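Local coordinates for protein putative sortase (Streptococcus pneumoniae, PDB 2W1K) that probably acts as a class C sortase, a transpeptidase that takes part in the assembly of the pilus fibre of the pneumococcus, at residues A[170-175]-A[187-192]; A[91-96]-A[108-113]; A[140-145]-A[195-200]. One frame throughout, in Å; residues are numbered along the deposited sequence.

Interaction 1 (A[170-175]-A[187-192])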
loop_
_atom_site.group_PDB
_atom_site.type_symbol
_atom_site.label_atom_id
_atom_site.label_comp_id
_atom_site.label_asym_id
_atom_site.label_seq_id
_atom_site.Cartn_x
_atom_site.Cartn_y
_atom_site.Cartn_z
ATOM N N MET A 170 6.441 -5.185 0.212
ATOM C CA MET A 170 5.145 -4.587 0.428
ATOM C C MET A 170 4.213 -5.723 0.841
ATOM O O MET A 170 4.177 -6.770 0.105
ATOM C CB MET A 170 4.574 -3.965 -0.853
ATOM C CG MET A 170 3.197 -3.292 -0.621
ATOM S SD MET A 170 2.704 -2.342 -2.057
ATOM C CE MET A 170 3.515 -0.783 -1.640
ATOM N N THR A 171 3.565 -5.586 2.006
ATOM C CA THR A 171 2.688 -6.686 2.485
ATOM C C THR A 171 1.246 -6.194 2.415
ATOM O O THR A 171 0.933 -5.061 2.867
ATOM C CB THR A 171 3.009 -7.146 3.920
ATOM O OG1 THR A 171 4.356 -7.676 3.954
ATOM C CG2 THR A 171 1.957 -8.206 4.487
ATOM N N LEU A 172 0.390 -6.967 1.717
ATOM C CA LEU A 172 -1.063 -6.690 1.627
ATOM C C LEU A 172 -1.786 -7.435 2.773
ATOM O O LEU A 172 -1.559 -8.636 2.990
ATOM C CB LEU A 172 -1.601 -7.149 0.285
ATOM C CG LEU A 172 -1.421 -6.167 -0.880
ATOM C CD1 LEU A 172 -0.406 -5.022 -0.857
ATOM C CD2 LEU A 172 -1.697 -6.639 -2.278
ATOM N N ILE A 173 -2.676 -6.738 3.497
ATOM C CA ILE A 173 -3.397 -7.421 4.576
ATOM C C ILE A 173 -4.900 -7.230 4.401
ATOM O O ILE A 173 -5.359 -6.134 4.105
ATOM C CB ILE A 173 -2.992 -6.875 6.000
ATOM C CG1 ILE A 173 -3.710 -7.727 7.082
ATOM C CG2 ILE A 173 -3.281 -5.332 6.094
ATOM C CD1 ILE A 173 -3.155 -7.507 8.533
ATOM N N THR A 174 -5.654 -8.307 4.639
ATOM C CA THR A 174 -7.107 -8.258 4.578
ATOM C C THR A 174 -7.648 -9.279 5.506
ATOM O O THR A 174 -6.855 -10.013 6.097
ATOM C CB THR A 174 -7.649 -8.495 3.140
ATOM O OG1 THR A 174 -9.025 -8.173 3.106
ATOM C CG2 THR A 174 -7.467 -9.959 2.615
ATOM N N CYS A 175 -9.001 -9.316 5.665
ATOM C CA CYS A 175 -9.616 -10.237 6.625
ATOM C C CYS A 175 -9.841 -11.640 6.032
ATOM O O CYS A 175 -10.063 -11.808 4.834
ATOM C CB CYS A 175 -10.889 -9.614 7.233
ATOM S SG CYS A 175 -10.434 -8.272 8.343
ATOM N N VAL A 187 -0.284 -11.172 2.129
ATOM C CA VAL A 187 0.358 -11.513 0.899
ATOM C C VAL A 187 1.604 -10.582 0.743
ATOM O O VAL A 187 1.479 -9.357 0.687
ATOM C CB VAL A 187 -0.659 -11.302 -0.304
ATOM C CG1 VAL A 187 -0.035 -11.809 -1.567
ATOM C CG2 VAL A 187 -2.049 -12.049 -0.058
ATOM N N ASN A 188 2.810 -11.169 0.733
ATOM C CA ASN A 188 4.088 -10.457 0.636
ATOM C C ASN A 188 4.563 -10.335 -0.782
ATOM O O ASN A 188 4.481 -11.311 -1.577
ATOM C CB ASN A 188 5.141 -11.102 1.546
ATOM C CG ASN A 188 4.579 -11.284 2.964
ATOM O OD1 ASN A 188 4.094 -10.329 3.539
ATOM N ND2 ASN A 188 4.486 -12.528 3.440
ATOM N N PHE A 189 5.058 -9.146 -1.101
ATOM C CA PHE A 189 5.566 -8.891 -2.423
ATOM C C PHE A 189 6.994 -8.335 -2.298
ATOM O O PHE A 189 7.221 -7.513 -1.419
ATOM C CB PHE A 189 4.732 -7.759 -3.044
ATOM C CG PHE A 189 3.358 -8.184 -3.505
ATOM C CD1 PHE A 189 2.293 -8.322 -2.581
ATOM C CD2 PHE A 189 3.111 -8.421 -4.869
ATOM C CE1 PHE A 189 0.991 -8.712 -3.030
ATOM C CE2 PHE A 189 1.817 -8.781 -5.313
ATOM C CZ PHE A 189 0.771 -8.916 -4.381
ATOM N N GLU A 190 7.936 -8.725 -3.184
ATOM C CA GLU A 190 9.288 -8.181 -3.110
ATOM C C GLU A 190 9.447 -7.158 -4.260
ATOM O O GLU A 190 8.929 -7.342 -5.375
ATOM C CB GLU A 190 10.395 -9.281 -3.212
ATOM C CG GLU A 190 11.763 -8.688 -2.829
ATOM C CD GLU A 190 12.939 -9.741 -2.727
ATOM O OE1 GLU A 190 12.689 -10.878 -3.108
ATOM O OE2 GLU A 190 14.076 -9.399 -2.274
ATOM N N ARG A 191 10.166 -6.090 -3.973
ATOM C CA ARG A 191 10.377 -5.061 -4.916
ATOM C C ARG A 191 11.290 -5.527 -5.980
ATOM O O ARG A 191 12.364 -6.105 -5.677
ATOM C CB ARG A 191 11.023 -3.872 -4.258
ATOM C CG ARG A 191 11.313 -2.757 -5.313
ATOM C CD ARG A 191 11.906 -1.462 -4.515
ATOM N NE ARG A 191 10.903 -0.840 -3.634
ATOM C CZ ARG A 191 10.739 0.496 -3.517
ATOM N NH1 ARG A 191 11.601 1.380 -4.122
ATOM N NH2 ARG A 191 9.753 0.970 -2.808
ATOM N N VAL A 192 10.898 -5.215 -7.214
ATOM C CA VAL A 192 11.732 -5.569 -8.368
ATOM C C VAL A 192 12.504 -4.405 -9.095
ATOM O O VAL A 192 13.674 -4.547 -9.477
ATOM C CB VAL A 192 10.800 -6.430 -9.376
ATOM C CG1 VAL A 192 11.236 -6.362 -10.726
ATOM C CG2 VAL A 192 10.667 -7.813 -8.872
#

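Interaction 2 (A[91-96]-A[108-113])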
loop_
_atom_site.group_PDB
_atom_site.type_symbol
_atom_site.label_atom_id
_atom_site.label_comp_id
_atom_site.label_asym_id
_atom_site.label_seq_id
_atom_site.Cartn_x
_atom_site.Cartn_y
_atom_site.Cartn_z
ATOM N N LEU A 91 -7.587 1.827 -0.363
ATOM C CA LEU A 91 -6.657 0.970 0.419
ATOM C C LEU A 91 -5.988 1.905 1.392
ATOM O O LEU A 91 -6.040 3.112 1.192
ATOM C CB LEU A 91 -5.607 0.333 -0.496
ATOM C CG LEU A 91 -6.245 -0.398 -1.668
ATOM C CD1 LEU A 91 -5.186 -0.915 -2.606
ATOM C CD2 LEU A 91 -7.239 -1.586 -1.109
ATOM N N ALA A 92 -5.367 1.395 2.443
ATOM C CA ALA A 92 -4.819 2.350 3.478
ATOM C C ALA A 92 -3.526 1.823 4.029
ATOM O O ALA A 92 -3.477 0.669 4.473
ATOM C CB ALA A 92 -5.778 2.568 4.610
ATOM N N HIS A 93 -2.473 2.669 4.033
ATOM C CA HIS A 93 -1.224 2.268 4.626
ATOM C C HIS A 93 -1.432 2.114 6.136
ATOM O O HIS A 93 -2.195 2.887 6.756
ATOM C CB HIS A 93 -0.149 3.312 4.308
ATOM C CG HIS A 93 1.079 3.139 5.120
ATOM N ND1 HIS A 93 1.239 3.753 6.351
ATOM C CD2 HIS A 93 2.204 2.385 4.913
ATOM C CE1 HIS A 93 2.386 3.373 6.871
ATOM N NE2 HIS A 93 2.990 2.544 6.033
ATOM N N VAL A 94 -0.816 1.079 6.714
ATOM C CA VAL A 94 -0.867 0.761 8.168
ATOM C C VAL A 94 0.193 1.517 8.973
ATOM O O VAL A 94 1.393 1.287 8.852
ATOM C CB VAL A 94 -0.790 -0.773 8.369
ATOM C CG1 VAL A 94 -0.804 -1.157 9.893
ATOM C CG2 VAL A 94 -2.112 -1.404 7.670
ATOM N N ASP A 95 -0.266 2.488 9.753
ATOM C CA ASP A 95 0.614 3.268 10.604
ATOM C C ASP A 95 1.493 2.354 11.454
ATOM O O ASP A 95 0.997 1.371 12.071
ATOM C CB ASP A 95 -0.216 4.171 11.487
ATOM C CG ASP A 95 0.666 5.135 12.356
ATOM O OD1 ASP A 95 1.481 5.919 11.831
ATOM O OD2 ASP A 95 0.586 5.089 13.592
ATOM N N GLY A 96 2.784 2.697 11.530
ATOM C CA GLY A 96 3.706 2.050 12.391
ATOM C C GLY A 96 4.497 1.073 11.474
ATOM O O GLY A 96 5.417 0.376 11.915
ATOM N N SER A 108 6.475 -2.514 4.070
ATOM C CA SER A 108 5.447 -1.470 4.142
ATOM C C SER A 108 4.111 -2.242 4.040
ATOM O O SER A 108 4.004 -3.158 3.188
ATOM C CB SER A 108 5.561 -0.509 2.940
ATOM O OG SER A 108 4.448 0.412 2.933
ATOM N N VAL A 109 3.126 -1.930 4.905
ATOM C CA VAL A 109 1.864 -2.789 4.992
ATOM C C VAL A 109 0.699 -1.918 4.568
ATOM O O VAL A 109 0.544 -0.821 5.099
ATOM C CB VAL A 109 1.603 -3.410 6.405
ATOM C CG1 VAL A 109 0.405 -4.349 6.324
ATOM C CG2 VAL A 109 2.817 -4.341 6.830
ATOM N N ILE A 110 -0.057 -2.376 3.585
ATOM C CA ILE A 110 -1.228 -1.636 3.026
ATOM C C ILE A 110 -2.453 -2.569 3.345
ATOM O O ILE A 110 -2.445 -3.784 3.006
ATOM C CB ILE A 110 -1.154 -1.472 1.490
ATOM C CG1 ILE A 110 0.109 -0.674 0.911
ATOM C CG2 ILE A 110 -2.439 -0.831 0.877
ATOM C CD1 ILE A 110 0.440 0.500 1.587
ATOM N N ALA A 111 -3.512 -2.004 3.923
ATOM C CA ALA A 111 -4.665 -2.819 4.222
ATOM C C ALA A 111 -5.817 -2.605 3.214
ATOM O O ALA A 111 -5.911 -1.563 2.533
ATOM C CB ALA A 111 -5.132 -2.568 5.692
ATOM N N GLY A 112 -6.680 -3.609 3.057
ATOM C CA GLY A 112 -7.921 -3.336 2.368
ATOM C C GLY A 112 -8.993 -4.315 2.728
ATOM O O GLY A 112 -8.682 -5.494 3.088
ATOM N N HIS A 113 -10.258 -3.864 2.585
ATOM C CA HIS A 113 -11.419 -4.747 2.868
ATOM C C HIS A 113 -11.618 -5.957 2.002
ATOM O O HIS A 113 -11.226 -5.982 0.813
ATOM C CB HIS A 113 -12.692 -3.944 2.863
ATOM C CG HIS A 113 -12.874 -3.146 4.095
ATOM N ND1 HIS A 113 -12.691 -3.703 5.354
ATOM C CD2 HIS A 113 -13.348 -1.890 4.281
ATOM C CE1 HIS A 113 -13.029 -2.803 6.264
ATOM N NE2 HIS A 113 -13.459 -1.703 5.635
#

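Interaction 3 (A[140-145]-A[195-200])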
loop_
_atom_site.group_PDB
_atom_site.type_symbol
_atom_site.label_atom_id
_atom_site.label_comp_id
_atom_site.label_asym_id
_atom_site.label_seq_id
_atom_site.Cartn_x
_atom_site.Cartn_y
_atom_site.Cartn_z
ATOM N N GLN A 140 5.684 10.232 -9.800
ATOM C CA GLN A 140 6.767 10.328 -10.826
ATOM C C GLN A 140 7.450 9.052 -11.170
ATOM O O GLN A 140 8.266 9.057 -12.065
ATOM C CB GLN A 140 7.900 11.239 -10.308
ATOM C CG GLN A 140 7.373 12.510 -9.727
ATOM C CD GLN A 140 7.189 13.625 -10.718
ATOM O OE1 GLN A 140 6.196 14.382 -10.688
ATOM N NE2 GLN A 140 8.160 13.803 -11.558
ATOM N N GLU A 141 7.192 8.002 -10.397
ATOM C CA GLU A 141 7.804 6.698 -10.589
ATOM C C GLU A 141 6.736 5.580 -10.401
ATOM O O GLU A 141 5.824 5.693 -9.551
ATOM C CB GLU A 141 8.825 6.456 -9.492
ATOM C CG GLU A 141 9.845 7.580 -9.414
ATOM C CD GLU A 141 10.802 7.419 -8.252
ATOM O OE1 GLU A 141 10.283 7.500 -7.105
ATOM O OE2 GLU A 141 12.053 7.180 -8.429
ATOM N N ILE A 142 6.944 4.447 -11.087
ATOM C CA ILE A 142 6.146 3.301 -10.846
ATOM C C ILE A 142 7.056 2.273 -10.265
ATOM O O ILE A 142 8.125 1.959 -10.847
ATOM C CB ILE A 142 5.443 2.780 -12.126
ATOM C CG1 ILE A 142 4.274 3.680 -12.553
ATOM C CG2 ILE A 142 4.750 1.459 -11.719
ATOM C CD1 ILE A 142 3.809 3.557 -14.136
ATOM N N VAL A 143 6.707 1.711 -9.112
ATOM C CA VAL A 143 7.652 0.744 -8.505
ATOM C C VAL A 143 6.991 -0.573 -8.825
ATOM O O VAL A 143 5.770 -0.681 -8.695
ATOM C CB VAL A 143 7.724 0.916 -6.990
ATOM C CG1 VAL A 143 8.608 -0.125 -6.361
ATOM C CG2 VAL A 143 8.169 2.387 -6.670
ATOM N N GLU A 144 7.786 -1.552 -9.207
ATOM C CA GLU A 144 7.257 -2.865 -9.552
ATOM C C GLU A 144 7.639 -3.845 -8.442
ATOM O O GLU A 144 8.770 -3.800 -7.976
ATOM C CB GLU A 144 7.784 -3.343 -10.959
ATOM C CG GLU A 144 7.203 -4.755 -11.185
ATOM C CD GLU A 144 7.740 -5.395 -12.439
ATOM O OE1 GLU A 144 8.193 -4.651 -13.346
ATOM O OE2 GLU A 144 7.697 -6.645 -12.521
ATOM N N TYR A 145 6.685 -4.670 -8.003
ATOM C CA TYR A 145 6.931 -5.793 -7.039
ATOM C C TYR A 145 6.424 -7.124 -7.596
ATOM O O TYR A 145 5.654 -7.182 -8.502
ATOM C CB TYR A 145 6.087 -5.527 -5.747
ATOM C CG TYR A 145 6.491 -4.308 -4.910
ATOM C CD1 TYR A 145 6.139 -2.999 -5.278
ATOM C CD2 TYR A 145 7.181 -4.475 -3.735
ATOM C CE1 TYR A 145 6.497 -1.923 -4.463
ATOM C CE2 TYR A 145 7.527 -3.416 -2.919
ATOM C CZ TYR A 145 7.176 -2.132 -3.265
ATOM O OH TYR A 145 7.534 -1.081 -2.349
ATOM N N TYR A 195 10.595 2.504 -12.132
ATOM C CA TYR A 195 10.654 3.139 -13.416
ATOM C C TYR A 195 10.376 4.578 -13.246
ATOM O O TYR A 195 9.409 4.947 -12.552
ATOM C CB TYR A 195 9.581 2.515 -14.335
ATOM C CG TYR A 195 9.755 0.970 -14.459
ATOM C CD1 TYR A 195 10.681 0.402 -15.375
ATOM C CD2 TYR A 195 9.026 0.074 -13.643
ATOM C CE1 TYR A 195 10.903 -0.996 -15.446
ATOM C CE2 TYR A 195 9.253 -1.376 -13.737
ATOM C CZ TYR A 195 10.173 -1.864 -14.672
ATOM O OH TYR A 195 10.425 -3.224 -14.844
ATOM N N GLN A 196 11.164 5.416 -13.933
ATOM C CA GLN A 196 10.908 6.840 -13.972
ATOM C C GLN A 196 9.976 7.094 -15.110
ATOM O O GLN A 196 10.229 6.617 -16.209
ATOM C CB GLN A 196 12.230 7.592 -14.335
ATOM C CG GLN A 196 13.400 7.226 -13.328
ATOM C CD GLN A 196 12.969 7.669 -11.877
ATOM O OE1 GLN A 196 12.608 8.826 -11.647
ATOM N NE2 GLN A 196 13.100 6.767 -10.936
ATOM N N LYS A 197 9.015 7.957 -14.879
ATOM C CA LYS A 197 8.042 8.236 -15.887
ATOM C C LYS A 197 8.676 9.158 -16.935
ATOM O O LYS A 197 8.143 9.348 -18.013
ATOM C CB LYS A 197 6.800 8.866 -15.265
ATOM C CG LYS A 197 5.963 7.845 -14.387
ATOM C CD LYS A 197 4.713 8.578 -13.870
ATOM C CE LYS A 197 3.791 7.657 -13.146
ATOM N NZ LYS A 197 2.448 8.404 -12.860
ATOM N N SER A 198 9.844 9.688 -16.636
ATOM C CA SER A 198 10.593 10.469 -17.620
ATOM C C SER A 198 11.297 9.550 -18.642
ATOM O O SER A 198 11.679 10.031 -19.694
ATOM C CB SER A 198 11.606 11.387 -16.930
ATOM O OG SER A 198 12.616 10.584 -16.307
ATOM N N ASP A 199 11.433 8.243 -18.357
ATOM C CA ASP A 199 12.031 7.286 -19.266
ATOM C C ASP A 199 11.003 6.745 -20.279
ATOM O O ASP A 199 10.022 6.151 -19.906
ATOM C CB ASP A 199 12.599 6.115 -18.463
ATOM C CG ASP A 199 13.310 5.041 -19.343
ATOM O OD1 ASP A 199 12.792 4.535 -20.384
ATOM O OD2 ASP A 199 14.480 4.670 -18.939
ATOM N N PRO A 200 11.292 6.870 -21.598
ATOM C CA PRO A 200 10.300 6.354 -22.580
ATOM C C PRO A 200 9.849 4.862 -22.336
ATOM O O PRO A 200 8.747 4.526 -22.742
ATOM C CB PRO A 200 11.001 6.515 -23.949
ATOM C CG PRO A 200 12.231 7.359 -23.623
ATOM C CD PRO A 200 12.556 7.333 -22.199
HETATM O O HOH W 1 9.942 10.533 -13.544
#

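Interaction 1 (A[170-175]-A[187-192])
T171 and N188 run alongside each other with their ends turned in one direction, a non-hydrogen-bonded antiparallel pair whose side chains are tied to each other. With its OG1 anti to the carbonyl carbon (chi1 -63°), T171 turns the hydroxyl to the asparagine and donates to N188 OD1, 2.7 Å from T171 OG1 and reached from 21° off the amide plane. T171 CG2 flanks the same oxygen at 3.2 Å from N188 OD1, the methyl packing beside the bond. R107 binds both partners, through NE to T171 OG1 and NH2 to N188 OD1, while N188 ND2 gives its hydrogens to D149 and E151. A small hydroxyl and an amide able to give and take thus suit a buried polar strip.

The opposite face of the hairpin, with L172, V187 and F189, is apolar. L172 extends CD2 obliquely to the F189 ring, 3.5 Å from F189 CE1, and its CB stands 4.3 Å from V187 CB. These strands, 168-176 and 183-196, form a beta hairpin in the sortase sheet, and residues 171-175 spell the TLXTC signature of the family, which ends in C175. F189 brings its ring edge up to its own hairpin partner, with M170 O near the ring plane and 3.6 Å from F189 CD1; L134 packs against the phenyl group as well. M170 and F189 also exchange backbone bonds, F189 N to M170 O being 2.8 Å, and L172 and V187 do likewise. The thioether of M170 runs off from the hairpin, its flexible chain fitting among L134, Y136, Y145 and P100.

Interaction 2 (A[91-96]-A[108-113])
L91 and I110 pack closely where strands 91-93 and 108-111 run antiparallel, with L91 CB 3.6 Å from I110 CG2. Next to them A92 and A111 form a hydrogen-bonded pair; A111 N reaches A92 O over 2.7 Å in an almost straight bond (178°). A small residue suits position 111, where the methyl packs on V94, whose CG2 lies 3.8 Å from A111 CB. V94 CG2 is brought there by standing anti to the carbonyl carbon, and V94 N is bonded to V109 O at 2.8 Å. G112, bare of a side chain, lets L91 CD2 settle 4.0 Å from G112 CA.

At H93 the packing turns polar: S108 OG lies in the plane of the imidazole at its edge, 3.6 Å from H93 CD2, but the polar ends look elsewhere. S108 OG is hydrogen-bonded to P98 O, and H93 ND1 to the hydroxyl of Y54, whose ring also meets the imidazole. I110 CD1 fills in near the ring edge, 4.0 Å from H93 CB. Past V94 the contact opens: the chain departs through the partly exposed D95 and G96, the latter at a positive phi (101°) that glycine adopts easily, and Y31 OH bonds to both. Strand 91-93 pairs in parallel with 74-80, and strand 106-111 in parallel with 168-176, the mixed strand pattern of the sortase beta-barrel.

Interaction 3 (A[140-145]-A[195-200])
Q196 folds back at its second torsion (chi2 -61°) and E141 stays extended beyond CG, which lays the two side chains alongside each other and brings the amide of Q196 to the carboxylate of E141. Q196 NE2 then donates to E141 OE2 at 2.7 Å, with the oxygen in the amide plane of Q196; the acceptor uses its anti lone pair, and carboxylate and amide planes stand 63° apart. E141 OE1 is taken by Y21 and N138, which with Q196 grip the carboxylate on both oxygens; OE2 also bonds a MES molecule, probably from the crystallisation liquor. E144, with CG anti to the backbone N (chi1 178°), sends its carboxylate to the edge of the Y195 ring, nearly coplanar with it. The phenol of Y195 donates to E144 OE1, 3.0 Å from Y195 OH and nearly along the C-O axis, and the ring edge rests on the glutamate stem, Y195 CE2 lying 3.7 Å from E144 CB. A tyrosine suits this place by joining a broad apolar body to a polar tip.

Between these side-chain links I142 and Y195 form a hydrogen-bonded antiparallel pair, I142 O being 2.8 Å from Y195 N. Beyond it Q140 O accepts from K197 N at 3.1 Å and from a water at 2.7 Å from Q140 O, which also receives S198 N. The extended K197 crosses I142 at about a right angle, K197 CE 4.0 Å from I142 CG1, and takes its ammonium to D137.

From Q196 to D199 a type I turn carries strand 183-196 toward helix 202-209. D199 OD1 caps Q201 N there, and the helix lays T202, V205 and A206 against Y195 and I142, while strand 133-137 flanks I142 and E144 through Y135.

All three contacts belong to one mixed sheet. Along the chain interaction 2 closes first; the strand 141-153 side of interaction 3 follows, then interaction 1, and strand 183-196 returns to complete interaction 3. Interactions 1 and 2 have centres about 10 Å apart and touch through neighbouring strands 168-176 and 106-111, with T174 OG1 2.7 Å from G112 O. Interactions 1 and 3, centres about 19 Å apart, share strand 183-196. Interactions 2 and 3, with centres about 22 Å apart, do not touch. The order 91-93, 106-111, 168-176, 183-196, 141-153 thus runs from the buried centre, near the TLXTC strand, to the surface beside helix 202-209, the last modelled helix.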